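Ribosome-inactivating protein (Lychnis chalcedonica, PDB 2G5X) belongs to the plant ribosome-inactivating proteins, a family in which a mixed beta sheet packs against a largely helical remainder of the chain. Local coordinates at residues F45-L50 and T60-A65; A68-F73 and N86-E91; S138-A143 and L162-M167; L113-T118 and N156-A161; S3-S8 and V51-R56. All blocks are in the same frame, centred on the assembly; numbering follows the deposited sequence.

In the fold
Contacts 5, 1 and 2 follow one another across a single mixed sheet, from edge strand 3-5 through 45-51, 58-64 and 69-76 to 83-87. Contacts 1 and 2, with centres 10 Å apart, join through a probable backbone hydrogen bond from R64 N to Y69 O and the R64-E91 salt bridge. Contacts 3 and 4 share helix 154-173, which packs on the sheet: F160 meets L50 and L61 of contact 1 and also L140 and A143 of contact 3. Contact 4 lies about 9 Å from contact 2, centre to centre, and S117 links them. At the other end, Q141 NE2 of contact 3 hydrogen-bonds V6 O of contact 5; contacts 2 and 5 lie farthest apart, at 22 Å between centres.

Contact 1: F45-L50 and T60-A65; sequences FVLVNL and TLAFRA
A beta hairpin of strands 45-51 and 58-64 brings V46 opposite F63 and V48 opposite L61 in the second and third strands of the sheet. Both are hydrogen-bonded pairs of an antiparallel arrangement, and the strand directions differ by 155°. The shortest of the four backbone bonds runs from L61 N to V48 O, 2.7 Å. Between the bonded pairs, L47 CA comes within 3.3 Å of L61 O in a CA-H...O contact.

One face of the sheet carries V46, V48, L61 and F63. The F63 ring turns its edge to V46 O, which lies in the ring plane, while V48 CG2 approaches CE1 of the same ring at 3.9 Å. That methyl stands beside its own backbone N because CG1 takes the position anti to it (chi1 166°). Further along, the leucine ends of L50 and L61 meet, their CD1 atoms 3.8 Å apart. In the family fold this face lies under helices: L20 of helix 10-25 covers V46 and V48, and S164 of helix 154-173 meets L50 and L61.

On the other face, L47 CD2 rests 3.8 Å from A62 CB. Next to them T60 OG1 donates to N49 OD1 at 2.8 Å, reaching the oxygen from above the carbonyl plane. R1 NH1 is a second donor to N49 OD1, so two groups grip this amide oxygen.

At the open end of the hairpin, the F45 ring and R64 run side by side, their flat groups turned 63° from each other. R64 NE binds N42 O, and its NH2 forms a salt bridge with E91.

Contact 2: A68-F73 and N86-E91; sequences AYLVGF and NFFSDE
Antiparallel pairing of G72 with F87 and F73 with N86 joins strands 69-76 and 83-87, a beta hairpin of the same sheet. The F73-N86 pair carries two backbone bonds, with F73 N reaching N86 O at 2.9 Å. Just beyond the strand, F88 N gives a nearly straight bond to V71 O (3.1 Å). G72 has a backbone conformation open to glycine (phi 162°, psi -171°), and its CA makes a CA-H...O contact of 3.2 Å to N86 O.

F73 O is gripped twice by N86: backbone N and side-chain ND2 come from opposite faces of its carbonyl plane, the latter at 3.0 Å. The amide of N86 also meets the F73 ring, ND2 lying 3.6 Å from CE2, while N86 CB lies over one face of that ring. D75 is another partner of ND2.

The F88 ring stands at about a right angle to L70, with CE1 3.8 Å from L70 CG and the L70 carbonyl at its edge. L70 reaches it with CG anti to the backbone N (chi1 -178°). On the other side of the strand, E91 lays its carboxylate carbon 3.7 Å from V71 CG1.

With its carboxylate held by R64, E91 can lay its aliphatic part on V71 while its charge is probably balanced by the arginine.

Contact 3: S138-A143 and L162-M167; sequences SSLQTA and LISIQM
L140 and I163 slide past each other in opposite directions where two helices of the ribosome-inactivating protein fold, 137-145 and 154-173, pack together. The segment axes approach to 10.0 Å and their directions differ by 143°, a roughly antiparallel crossing. No hydrogen bond joins them; the interface is mostly apolar.

I163 points toward the other helix and works with two branches. Its CG2 lies against L140, 3.9 Å from CD1 of that residue and equally close to its CB. The other branch carries CD1 forward to the facing helix between S139 O and A143 CB, which lie one turn apart; I163 CD1 is 3.8 Å from A143 CB.

L140 swings its CG away from its backbone N (chi1 -179°), placing CD1 over the opposing helix, between I163 and S164. M167 comes in one turn after I163, also pointing toward the other helix, and its chi1 of -62° with an extended chi2 brings the sulfur near L140 CB.

W4 of edge strand 3-5 touches both L140 and M167, which ties the contact to the sheet edge; F160, on the same helix as I163, adds to L140 and A143. S164 OG is bonded to F160 O, and L140 CD1 packs beside that hydroxyl oxygen at 3.8 Å, whereas M167 SD lies 4.2 Å from L140 CB.

Contact 4: L113-T118 and N156-A161; sequences LPCAST and NVAKFA
S117 OG, gripped by both Y69 OH and D90 OD2, anchors one end of the loop 113-118, whose C115 presses its sulfur on V157 of the facing helix. No hydrogen bond crosses between the two segments; apolar side chains make the contact. C115 SG meets V157 CG1 at 3.8 Å. The sulfur sits between the backbone N and the carbonyl carbon of its own residue (chi1 75°), and from there it also comes within 4.4 Å of A158 CB. It takes no part in the chain's disulfide, which joins C32 and C214.

V157 uses both of its methyls. CG1, anti to the backbone N at chi1 171°, is shared by two loop residues, since L113 CD1 also lies 4.2 Å from it. CG2 turns to the proline instead, 4.2 Å from P114 CG. The valine thus lies against three successive residues of the loop, while A158 meets the sulfur alone.

In the fold of this family the loop connects the last, short strand 108-109 to helix 119-126, and it crosses helix 154-173 near that helix's first turns. The loop is held to the sheet side by backbone bonds of L113 with F87 and of C115 with S89. At its far end T118 occupies the N-cap of helix 119-126, its OG1 accepting from D121 N.

Contact 5: S3-S8 and V51-R56; sequences SWTVDS and VLPFNR
Strand 3-5 runs parallel to the end of strand 45-51, T5 pairing with V51 at a CA-CA distance of 4.5 Å, and V51 bonds with the residues on both sides of T5. V51 N donates to W4 O at 3.0 Å, and V6 N returns to V51 O at 2.9 Å. T5 CA adds a CA-H...O contact to V51 O. This is the outermost pairing on one side of the mixed sheet of the fold, where the N-terminal strand is added to the first hairpin.

T5 and V51 bring their side chains to the same face of the sheet. T5 OG1 lies 4.0 Å from V51 CB, while the methyl CG2 turns toward P53 and meets its CB at 3.8 Å. CG2 is anti to the backbone N (chi1 of OG1 -67°), which turns it across to P53 of the facing loop. R56 bends back over its own loop, and V51 CG1 lies above one face of its guanidinium. S3 OG lies 4.1 Å from V51 CG2.

P53 CD comes to 3.2 Å from V6 O. On the other side of strand 3-5 the W4 ring lies with V6 CA over one face and meets the rings of Y13 and F16.

Two backbone bonds therefore fix the register, and the side chains add weaker, mostly apolar contacts. V6 O accepts from Q141 NE2 of helix 137-145 while P53 CD packs against it, so the carbonyl has a polar partner where the loop meets the edge strand.

Contact 1: F45-L50 and T60-A65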
# COMPACT_ATOMS: atom_id res chain seq x y z
N PHE A 45 5.44 3.58 11.71
CA PHE A 45 5.10 3.54 10.30
C PHE A 45 6.24 3.07 9.40
O PHE A 45 7.42 3.20 9.75
CB PHE A 45 4.64 4.92 9.83
CG PHE A 45 3.52 5.48 10.66
CD1 PHE A 45 3.78 6.04 11.91
CD2 PHE A 45 2.20 5.37 10.23
CE1 PHE A 45 2.74 6.48 12.72
CE2 PHE A 45 1.15 5.81 11.03
CZ PHE A 45 1.42 6.37 12.28
N VAL A 46 5.87 2.51 8.26
CA VAL A 46 6.83 2.05 7.27
C VAL A 46 6.67 2.95 6.06
O VAL A 46 5.57 3.10 5.52
CB VAL A 46 6.55 0.59 6.86
CG1 VAL A 46 7.52 0.16 5.77
CG2 VAL A 46 6.69 -0.33 8.07
N LEU A 47 7.77 3.58 5.64
CA LEU A 47 7.73 4.47 4.49
C LEU A 47 8.10 3.72 3.22
O LEU A 47 8.94 2.83 3.24
CB LEU A 47 8.69 5.65 4.69
CG LEU A 47 8.44 6.55 5.90
CD1 LEU A 47 9.42 7.71 5.87
CD2 LEU A 47 7.00 7.07 5.88
N VAL A 48 7.44 4.09 2.13
CA VAL A 48 7.65 3.47 0.82
C VAL A 48 7.79 4.55 -0.25
O VAL A 48 6.94 5.43 -0.36
CB VAL A 48 6.45 2.56 0.46
CG1 VAL A 48 6.49 2.18 -1.01
CG2 VAL A 48 6.48 1.31 1.33
N ASN A 49 8.85 4.47 -1.04
CA ASN A 49 9.06 5.43 -2.12
C ASN A 49 8.58 4.88 -3.46
O ASN A 49 8.94 3.76 -3.83
CB ASN A 49 10.54 5.78 -2.26
CG ASN A 49 10.98 6.89 -1.32
OD1 ASN A 49 10.24 7.31 -0.44
ND2 ASN A 49 12.20 7.37 -1.51
N LEU A 50 7.76 5.65 -4.17
CA LEU A 50 7.31 5.27 -5.50
C LEU A 50 7.96 6.33 -6.40
O LEU A 50 7.81 7.53 -6.15
CB LEU A 50 5.78 5.34 -5.62
CG LEU A 50 4.95 4.31 -4.84
CD1 LEU A 50 3.46 4.48 -5.17
CD2 LEU A 50 5.40 2.89 -5.19
N THR A 60 6.27 9.58 -1.42
CA THR A 60 6.55 8.65 -0.33
C THR A 60 5.28 8.29 0.43
O THR A 60 4.61 9.15 0.99
CB THR A 60 7.58 9.26 0.66
OG1 THR A 60 8.77 9.62 -0.05
CG2 THR A 60 7.93 8.26 1.76
N LEU A 61 4.94 7.00 0.43
CA LEU A 61 3.75 6.51 1.11
C LEU A 61 4.07 6.14 2.56
O LEU A 61 5.17 5.67 2.85
CB LEU A 61 3.21 5.26 0.41
CG LEU A 61 2.88 5.32 -1.08
CD1 LEU A 61 2.48 3.93 -1.57
CD2 LEU A 61 1.77 6.32 -1.32
N ALA A 62 3.11 6.32 3.46
CA ALA A 62 3.30 5.98 4.86
C ALA A 62 2.26 4.95 5.31
O ALA A 62 1.06 5.21 5.23
CB ALA A 62 3.21 7.23 5.73
N PHE A 63 2.73 3.79 5.76
CA PHE A 63 1.83 2.72 6.22
C PHE A 63 1.98 2.46 7.71
O PHE A 63 3.09 2.37 8.22
CB PHE A 63 2.13 1.40 5.51
CG PHE A 63 1.87 1.41 4.03
CD1 PHE A 63 2.87 1.76 3.13
CD2 PHE A 63 0.62 1.04 3.53
CE1 PHE A 63 2.65 1.74 1.76
CE2 PHE A 63 0.38 1.01 2.16
CZ PHE A 63 1.40 1.36 1.27
N ARG A 64 0.85 2.33 8.41
CA ARG A 64 0.87 2.01 9.83
C ARG A 64 1.48 0.61 9.89
O ARG A 64 1.02 -0.30 9.20
CB ARG A 64 -0.55 2.03 10.41
CG ARG A 64 -0.66 1.53 11.86
CD ARG A 64 -1.98 1.95 12.51
NE ARG A 64 -2.01 3.39 12.78
CZ ARG A 64 -2.80 4.26 12.17
NH1 ARG A 64 -3.67 3.86 11.25
NH2 ARG A 64 -2.71 5.55 12.48
N ALA A 65 2.51 0.44 10.71
CA ALA A 65 3.23 -0.83 10.81
C ALA A 65 2.51 -2.04 11.40
O ALA A 65 2.85 -3.19 11.08
CB ALA A 65 4.54 -0.60 11.56

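Contact 2: A68-F73 and N86-E91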
# COMPACT_ATOMS: atom_id res chain seq x y z
N ALA A 68 -0.34 -2.55 8.19
CA ALA A 68 -0.05 -2.18 6.80
C ALA A 68 -1.14 -1.29 6.19
O ALA A 68 -1.49 -1.43 5.02
CB ALA A 68 0.16 -3.44 5.95
N TYR A 69 -1.66 -0.37 6.99
CA TYR A 69 -2.73 0.54 6.57
C TYR A 69 -2.16 1.89 6.11
O TYR A 69 -1.39 2.52 6.82
CB TYR A 69 -3.67 0.73 7.76
CG TYR A 69 -4.99 1.38 7.45
CD1 TYR A 69 -5.16 2.76 7.63
CD2 TYR A 69 -6.07 0.63 7.00
CE1 TYR A 69 -6.38 3.36 7.37
CE2 TYR A 69 -7.30 1.23 6.74
CZ TYR A 69 -7.45 2.59 6.93
OH TYR A 69 -8.66 3.19 6.68
N LEU A 70 -2.55 2.34 4.91
CA LEU A 70 -2.06 3.61 4.36
C LEU A 70 -2.69 4.83 5.05
O LEU A 70 -3.91 4.98 5.06
CB LEU A 70 -2.34 3.68 2.85
CG LEU A 70 -1.84 4.93 2.12
CD1 LEU A 70 -0.32 4.93 2.08
CD2 LEU A 70 -2.41 4.97 0.70
N VAL A 71 -1.85 5.71 5.60
CA VAL A 71 -2.35 6.89 6.30
C VAL A 71 -2.12 8.22 5.58
O VAL A 71 -2.66 9.25 5.99
CB VAL A 71 -1.75 7.00 7.73
CG1 VAL A 71 -2.09 5.74 8.53
CG2 VAL A 71 -0.25 7.21 7.65
N GLY A 72 -1.31 8.21 4.52
CA GLY A 72 -1.04 9.44 3.79
C GLY A 72 0.20 9.34 2.92
O GLY A 72 0.76 8.25 2.76
N PHE A 73 0.64 10.46 2.36
CA PHE A 73 1.82 10.48 1.51
C PHE A 73 2.51 11.85 1.48
O PHE A 73 1.93 12.87 1.87
CB PHE A 73 1.46 10.08 0.07
CG PHE A 73 0.56 11.06 -0.64
CD1 PHE A 73 -0.82 10.96 -0.54
CD2 PHE A 73 1.11 12.10 -1.39
CE1 PHE A 73 -1.65 11.89 -1.18
CE2 PHE A 73 0.29 13.03 -2.03
CZ PHE A 73 -1.09 12.92 -1.92
N ASN A 86 1.17 14.98 3.65
CA ASN A 86 -0.28 14.99 3.46
C ASN A 86 -0.94 13.79 4.14
O ASN A 86 -0.66 12.64 3.79
CB ASN A 86 -0.61 14.94 1.96
CG ASN A 86 0.19 15.95 1.15
OD1 ASN A 86 -0.11 17.14 1.16
ND2 ASN A 86 1.21 15.46 0.45
N PHE A 87 -1.84 14.04 5.09
CA PHE A 87 -2.53 12.96 5.78
C PHE A 87 -4.01 12.87 5.39
O PHE A 87 -4.64 13.89 5.12
CB PHE A 87 -2.45 13.14 7.30
CG PHE A 87 -1.08 12.96 7.86
CD1 PHE A 87 -0.34 14.06 8.28
CD2 PHE A 87 -0.51 11.69 7.94
CE1 PHE A 87 0.96 13.89 8.78
CE2 PHE A 87 0.77 11.52 8.44
CZ PHE A 87 1.51 12.62 8.86
N PHE A 88 -4.55 11.66 5.36
CA PHE A 88 -5.96 11.48 5.04
C PHE A 88 -6.75 12.23 6.11
O PHE A 88 -6.28 12.40 7.24
CB PHE A 88 -6.33 9.99 5.03
CG PHE A 88 -5.87 9.26 3.79
CD1 PHE A 88 -5.07 8.12 3.89
CD2 PHE A 88 -6.24 9.71 2.53
CE1 PHE A 88 -4.64 7.45 2.75
CE2 PHE A 88 -5.82 9.04 1.38
CZ PHE A 88 -5.02 7.91 1.49
N SER A 89 -7.95 12.69 5.75
CA SER A 89 -8.78 13.47 6.66
C SER A 89 -9.07 12.81 8.01
O SER A 89 -9.24 13.51 9.01
CB SER A 89 -10.09 13.85 5.98
OG SER A 89 -10.88 12.70 5.71
N ASP A 90 -9.14 11.48 8.03
CA ASP A 90 -9.44 10.76 9.27
C ASP A 90 -8.21 10.36 10.07
O ASP A 90 -8.32 9.75 11.13
CB ASP A 90 -10.31 9.53 8.97
CG ASP A 90 -9.65 8.54 8.03
OD1 ASP A 90 -8.78 8.96 7.23
OD2 ASP A 90 -10.01 7.35 8.08
N GLU A 91 -7.03 10.70 9.55
CA GLU A 91 -5.77 10.39 10.23
C GLU A 91 -5.05 11.69 10.61
O GLU A 91 -4.13 11.69 11.42
CB GLU A 91 -4.86 9.57 9.32
CG GLU A 91 -5.28 8.11 9.10
CD GLU A 91 -5.04 7.22 10.31
OE1 GLU A 91 -4.38 7.67 11.27
OE2 GLU A 91 -5.52 6.07 10.30

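Contact 3: S138-A143 and L162-M167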
# COMPACT_ATOMS: atom_id res chain seq x y z
N SER A 138 1.06 1.17 -15.88
CA SER A 138 0.59 2.36 -16.58
C SER A 138 -0.49 3.10 -15.78
O SER A 138 -0.49 4.32 -15.71
CB SER A 138 0.06 1.99 -17.96
OG SER A 138 1.07 1.36 -18.72
N SER A 139 -1.40 2.33 -15.19
CA SER A 139 -2.48 2.91 -14.39
C SER A 139 -1.91 3.71 -13.22
O SER A 139 -2.36 4.83 -12.94
CB SER A 139 -3.39 1.80 -13.87
OG SER A 139 -3.95 1.04 -14.93
N LEU A 140 -0.93 3.13 -12.54
CA LEU A 140 -0.32 3.81 -11.40
C LEU A 140 0.46 5.05 -11.84
O LEU A 140 0.42 6.08 -11.15
CB LEU A 140 0.60 2.84 -10.64
CG LEU A 140 1.30 3.40 -9.41
CD1 LEU A 140 0.29 4.05 -8.47
CD2 LEU A 140 2.06 2.28 -8.70
N GLN A 141 1.16 4.97 -12.97
CA GLN A 141 1.91 6.13 -13.45
C GLN A 141 0.97 7.30 -13.74
O GLN A 141 1.27 8.45 -13.42
CB GLN A 141 2.71 5.78 -14.71
CG GLN A 141 3.80 4.74 -14.50
CD GLN A 141 4.51 4.38 -15.80
OE1 GLN A 141 3.94 4.50 -16.88
NE2 GLN A 141 5.75 3.91 -15.69
N THR A 142 -0.17 7.00 -14.35
CA THR A 142 -1.15 8.02 -14.70
C THR A 142 -1.73 8.66 -13.44
O THR A 142 -1.86 9.89 -13.36
CB THR A 142 -2.30 7.44 -15.55
OG1 THR A 142 -1.78 6.99 -16.81
CG2 THR A 142 -3.38 8.48 -15.78
N ALA A 143 -2.08 7.83 -12.46
CA ALA A 143 -2.66 8.34 -11.21
C ALA A 143 -1.64 9.20 -10.47
O ALA A 143 -1.98 10.22 -9.88
CB ALA A 143 -3.11 7.17 -10.34
N LEU A 162 -6.01 4.07 -3.93
CA LEU A 162 -6.55 2.73 -4.13
C LEU A 162 -5.64 1.85 -4.99
O LEU A 162 -5.46 0.67 -4.69
CB LEU A 162 -7.94 2.81 -4.77
CG LEU A 162 -9.07 3.21 -3.82
CD1 LEU A 162 -10.33 3.50 -4.61
CD2 LEU A 162 -9.30 2.10 -2.80
N ILE A 163 -5.06 2.42 -6.04
CA ILE A 163 -4.17 1.65 -6.89
C ILE A 163 -2.92 1.26 -6.09
O ILE A 163 -2.44 0.13 -6.18
CB ILE A 163 -3.75 2.45 -8.15
CG1 ILE A 163 -4.98 2.74 -9.02
CG2 ILE A 163 -2.72 1.66 -8.95
CD1 ILE A 163 -4.70 3.67 -10.20
N SER A 164 -2.42 2.20 -5.30
CA SER A 164 -1.24 1.96 -4.48
C SER A 164 -1.51 0.88 -3.43
O SER A 164 -0.67 0.02 -3.17
CB SER A 164 -0.79 3.25 -3.79
OG SER A 164 -0.30 4.19 -4.73
N ILE A 165 -2.69 0.92 -2.82
CA ILE A 165 -3.05 -0.07 -1.81
C ILE A 165 -3.06 -1.48 -2.41
O ILE A 165 -2.50 -2.42 -1.84
CB ILE A 165 -4.43 0.26 -1.18
CG1 ILE A 165 -4.31 1.52 -0.32
CG2 ILE A 165 -4.93 -0.92 -0.35
CD1 ILE A 165 -5.64 2.09 0.13
N GLN A 166 -3.67 -1.62 -3.58
CA GLN A 166 -3.75 -2.91 -4.25
C GLN A 166 -2.37 -3.45 -4.64
O GLN A 166 -2.03 -4.59 -4.32
CB GLN A 166 -4.60 -2.80 -5.51
CG GLN A 166 -6.07 -2.54 -5.26
CD GLN A 166 -6.85 -3.81 -4.99
OE1 GLN A 166 -6.49 -4.59 -4.11
NE2 GLN A 166 -7.92 -4.03 -5.75
N MET A 167 -1.59 -2.62 -5.33
CA MET A 167 -0.28 -3.02 -5.83
C MET A 167 0.85 -3.09 -4.81
O MET A 167 1.84 -3.79 -5.04
CB MET A 167 0.12 -2.10 -6.99
CG MET A 167 -0.82 -2.18 -8.19
SD MET A 167 -0.41 -1.06 -9.54
CE MET A 167 1.00 -1.89 -10.26

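Contact 4: L113-T118 and N156-A161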
# COMPACT_ATOMS: atom_id res chain seq x y z
N LEU A 113 -5.85 16.01 3.50
CA LEU A 113 -6.25 15.59 2.16
C LEU A 113 -7.77 15.62 2.02
O LEU A 113 -8.50 15.49 3.01
CB LEU A 113 -5.74 14.17 1.88
CG LEU A 113 -4.23 14.02 1.64
CD1 LEU A 113 -3.86 12.54 1.60
CD2 LEU A 113 -3.86 14.71 0.33
N PRO A 114 -8.27 15.80 0.78
CA PRO A 114 -9.70 15.85 0.48
C PRO A 114 -10.46 14.53 0.55
O PRO A 114 -11.51 14.38 -0.07
CB PRO A 114 -9.73 16.48 -0.91
CG PRO A 114 -8.48 15.94 -1.54
CD PRO A 114 -7.47 16.10 -0.42
N CYS A 115 -9.93 13.56 1.30
CA CYS A 115 -10.61 12.27 1.45
C CYS A 115 -10.07 11.49 2.65
O CYS A 115 -9.03 11.83 3.21
CB CYS A 115 -10.49 11.43 0.17
SG CYS A 115 -8.88 10.67 -0.13
N ALA A 116 -10.81 10.45 3.06
CA ALA A 116 -10.41 9.61 4.19
C ALA A 116 -9.65 8.37 3.74
O ALA A 116 -9.58 8.06 2.55
CB ALA A 116 -11.65 9.21 4.99
N SER A 117 -9.09 7.65 4.71
CA SER A 117 -8.29 6.45 4.46
C SER A 117 -9.04 5.13 4.28
O SER A 117 -8.45 4.13 3.86
CB SER A 117 -7.30 6.26 5.61
OG SER A 117 -8.00 5.88 6.79
N THR A 118 -10.32 5.12 4.62
CA THR A 118 -11.12 3.90 4.52
C THR A 118 -11.43 3.45 3.10
O THR A 118 -11.48 4.27 2.17
CB THR A 118 -12.46 4.07 5.24
OG1 THR A 118 -13.13 5.22 4.70
CG2 THR A 118 -12.25 4.26 6.74
N ASN A 156 -8.75 12.43 -7.68
CA ASN A 156 -7.37 12.11 -8.03
C ASN A 156 -6.62 11.44 -6.88
O ASN A 156 -5.94 10.44 -7.08
CB ASN A 156 -6.62 13.37 -8.48
CG ASN A 156 -7.13 13.91 -9.81
OD1 ASN A 156 -7.61 13.16 -10.66
ND2 ASN A 156 -6.99 15.22 -10.00
N VAL A 157 -6.76 11.99 -5.67
CA VAL A 157 -6.08 11.41 -4.52
C VAL A 157 -6.60 10.01 -4.21
O VAL A 157 -5.82 9.09 -3.97
CB VAL A 157 -6.26 12.30 -3.27
CG1 VAL A 157 -5.74 11.57 -2.03
CG2 VAL A 157 -5.50 13.61 -3.46
N ALA A 158 -7.92 9.85 -4.21
CA ALA A 158 -8.53 8.55 -3.92
C ALA A 158 -8.12 7.45 -4.90
O ALA A 158 -7.86 6.32 -4.50
CB ALA A 158 -10.05 8.68 -3.89
N LYS A 159 -8.07 7.79 -6.19
CA LYS A 159 -7.70 6.82 -7.21
C LYS A 159 -6.25 6.39 -7.04
O LYS A 159 -5.94 5.20 -7.09
CB LYS A 159 -7.91 7.42 -8.60
CG LYS A 159 -9.37 7.57 -8.99
CD LYS A 159 -9.50 7.60 -10.51
CE LYS A 159 -8.72 6.48 -11.16
NZ LYS A 159 -9.16 6.30 -12.58
N PHE A 160 -5.37 7.36 -6.82
CA PHE A 160 -3.95 7.08 -6.62
C PHE A 160 -3.76 6.18 -5.40
O PHE A 160 -2.99 5.23 -5.43
CB PHE A 160 -3.18 8.40 -6.42
CG PHE A 160 -1.77 8.21 -5.93
CD1 PHE A 160 -0.82 7.60 -6.74
CD2 PHE A 160 -1.40 8.62 -4.66
CE1 PHE A 160 0.48 7.40 -6.29
CE2 PHE A 160 -0.10 8.42 -4.19
CZ PHE A 160 0.84 7.81 -5.01
N ALA A 161 -4.49 6.48 -4.33
CA ALA A 161 -4.40 5.70 -3.10
C ALA A 161 -4.87 4.25 -3.27
O ALA A 161 -4.23 3.32 -2.80
CB ALA A 161 -5.19 6.38 -1.99

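Contact 5: S3-S8 and V51-R56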
# COMPACT_ATOMS: atom_id res chain seq x y z
N SER A 3 11.85 0.97 -1.96
CA SER A 3 11.61 1.87 -3.07
C SER A 3 11.33 1.10 -4.35
O SER A 3 11.94 0.05 -4.60
CB SER A 3 12.81 2.79 -3.28
OG SER A 3 12.60 3.70 -4.34
N TRP A 4 10.41 1.61 -5.15
CA TRP A 4 10.08 0.97 -6.42
C TRP A 4 9.89 2.01 -7.52
O TRP A 4 9.08 2.93 -7.39
CB TRP A 4 8.80 0.12 -6.31
CG TRP A 4 8.45 -0.61 -7.60
CD1 TRP A 4 9.32 -1.26 -8.43
CD2 TRP A 4 7.15 -0.76 -8.19
NE1 TRP A 4 8.65 -1.80 -9.50
CE2 TRP A 4 7.32 -1.51 -9.38
CE3 TRP A 4 5.87 -0.34 -7.83
CZ2 TRP A 4 6.24 -1.84 -10.21
CZ3 TRP A 4 4.79 -0.67 -8.65
CH2 TRP A 4 4.99 -1.41 -9.83
N THR A 5 10.67 1.87 -8.58
CA THR A 5 10.53 2.76 -9.72
C THR A 5 9.42 2.07 -10.50
O THR A 5 9.59 0.97 -11.02
CB THR A 5 11.83 2.84 -10.55
OG1 THR A 5 12.85 3.48 -9.77
CG2 THR A 5 11.61 3.64 -11.83
N VAL A 6 8.25 2.72 -10.53
CA VAL A 6 7.08 2.16 -11.19
C VAL A 6 7.36 1.90 -12.67
O VAL A 6 7.23 2.80 -13.51
CB VAL A 6 5.88 3.11 -11.03
CG1 VAL A 6 4.63 2.48 -11.61
CG2 VAL A 6 5.67 3.42 -9.54
N ASP A 7 7.73 0.66 -12.97
CA ASP A 7 8.08 0.25 -14.32
C ASP A 7 7.73 -1.23 -14.53
O ASP A 7 7.35 -1.93 -13.59
CB ASP A 7 9.58 0.47 -14.53
CG ASP A 7 9.96 0.67 -15.98
OD1 ASP A 7 11.16 0.91 -16.24
OD2 ASP A 7 9.07 0.58 -16.85
N SER A 8 7.87 -1.71 -15.77
CA SER A 8 7.52 -3.09 -16.11
C SER A 8 8.51 -4.20 -15.76
O SER A 8 8.42 -5.30 -16.31
CB SER A 8 7.18 -3.16 -17.60
OG SER A 8 8.25 -2.64 -18.39
N VAL A 51 8.68 5.90 -7.42
CA VAL A 51 9.38 6.83 -8.31
C VAL A 51 8.99 6.62 -9.77
O VAL A 51 8.89 5.49 -10.23
CB VAL A 51 10.92 6.65 -8.21
CG1 VAL A 51 11.63 7.69 -9.06
CG2 VAL A 51 11.36 6.74 -6.75
N LEU A 52 8.75 7.72 -10.50
CA LEU A 52 8.41 7.61 -11.92
C LEU A 52 9.70 7.57 -12.72
O LEU A 52 10.60 8.39 -12.51
CB LEU A 52 7.58 8.81 -12.38
CG LEU A 52 6.17 8.96 -11.81
CD1 LEU A 52 5.51 10.17 -12.46
CD2 LEU A 52 5.37 7.69 -12.08
N PRO A 53 9.82 6.61 -13.65
CA PRO A 53 11.03 6.51 -14.45
C PRO A 53 11.26 7.69 -15.40
O PRO A 53 12.40 8.01 -15.72
CB PRO A 53 10.83 5.19 -15.20
CG PRO A 53 9.34 5.13 -15.37
CD PRO A 53 8.84 5.57 -14.02
N PHE A 54 10.17 8.33 -15.82
CA PHE A 54 10.25 9.45 -16.77
C PHE A 54 10.96 10.71 -16.29
O PHE A 54 11.86 11.22 -16.95
CB PHE A 54 8.85 9.86 -17.23
CG PHE A 54 7.94 8.71 -17.55
CD1 PHE A 54 6.96 8.32 -16.65
CD2 PHE A 54 8.07 8.02 -18.75
CE1 PHE A 54 6.11 7.26 -16.94
CE2 PHE A 54 7.22 6.95 -19.05
CZ PHE A 54 6.24 6.57 -18.14
N ASN A 55 10.52 11.22 -15.14
CA ASN A 55 11.06 12.46 -14.59
C ASN A 55 11.68 12.31 -13.20
O ASN A 55 12.15 13.28 -12.61
CB ASN A 55 9.94 13.49 -14.52
CG ASN A 55 8.67 12.91 -13.94
OD1 ASN A 55 8.72 12.16 -12.96
ND2 ASN A 55 7.53 13.26 -14.52
N ARG A 56 11.67 11.08 -12.68
CA ARG A 56 12.23 10.79 -11.37
C ARG A 56 11.45 11.41 -10.22
O ARG A 56 11.93 11.44 -9.08
CB ARG A 56 13.70 11.24 -11.30
CG ARG A 56 14.57 10.74 -12.45
CD ARG A 56 14.48 9.22 -12.62
NE ARG A 56 14.92 8.49 -11.44
CZ ARG A 56 15.02 7.17 -11.37
NH1 ARG A 56 14.71 6.42 -12.42
NH2 ARG A 56 15.42 6.58 -10.25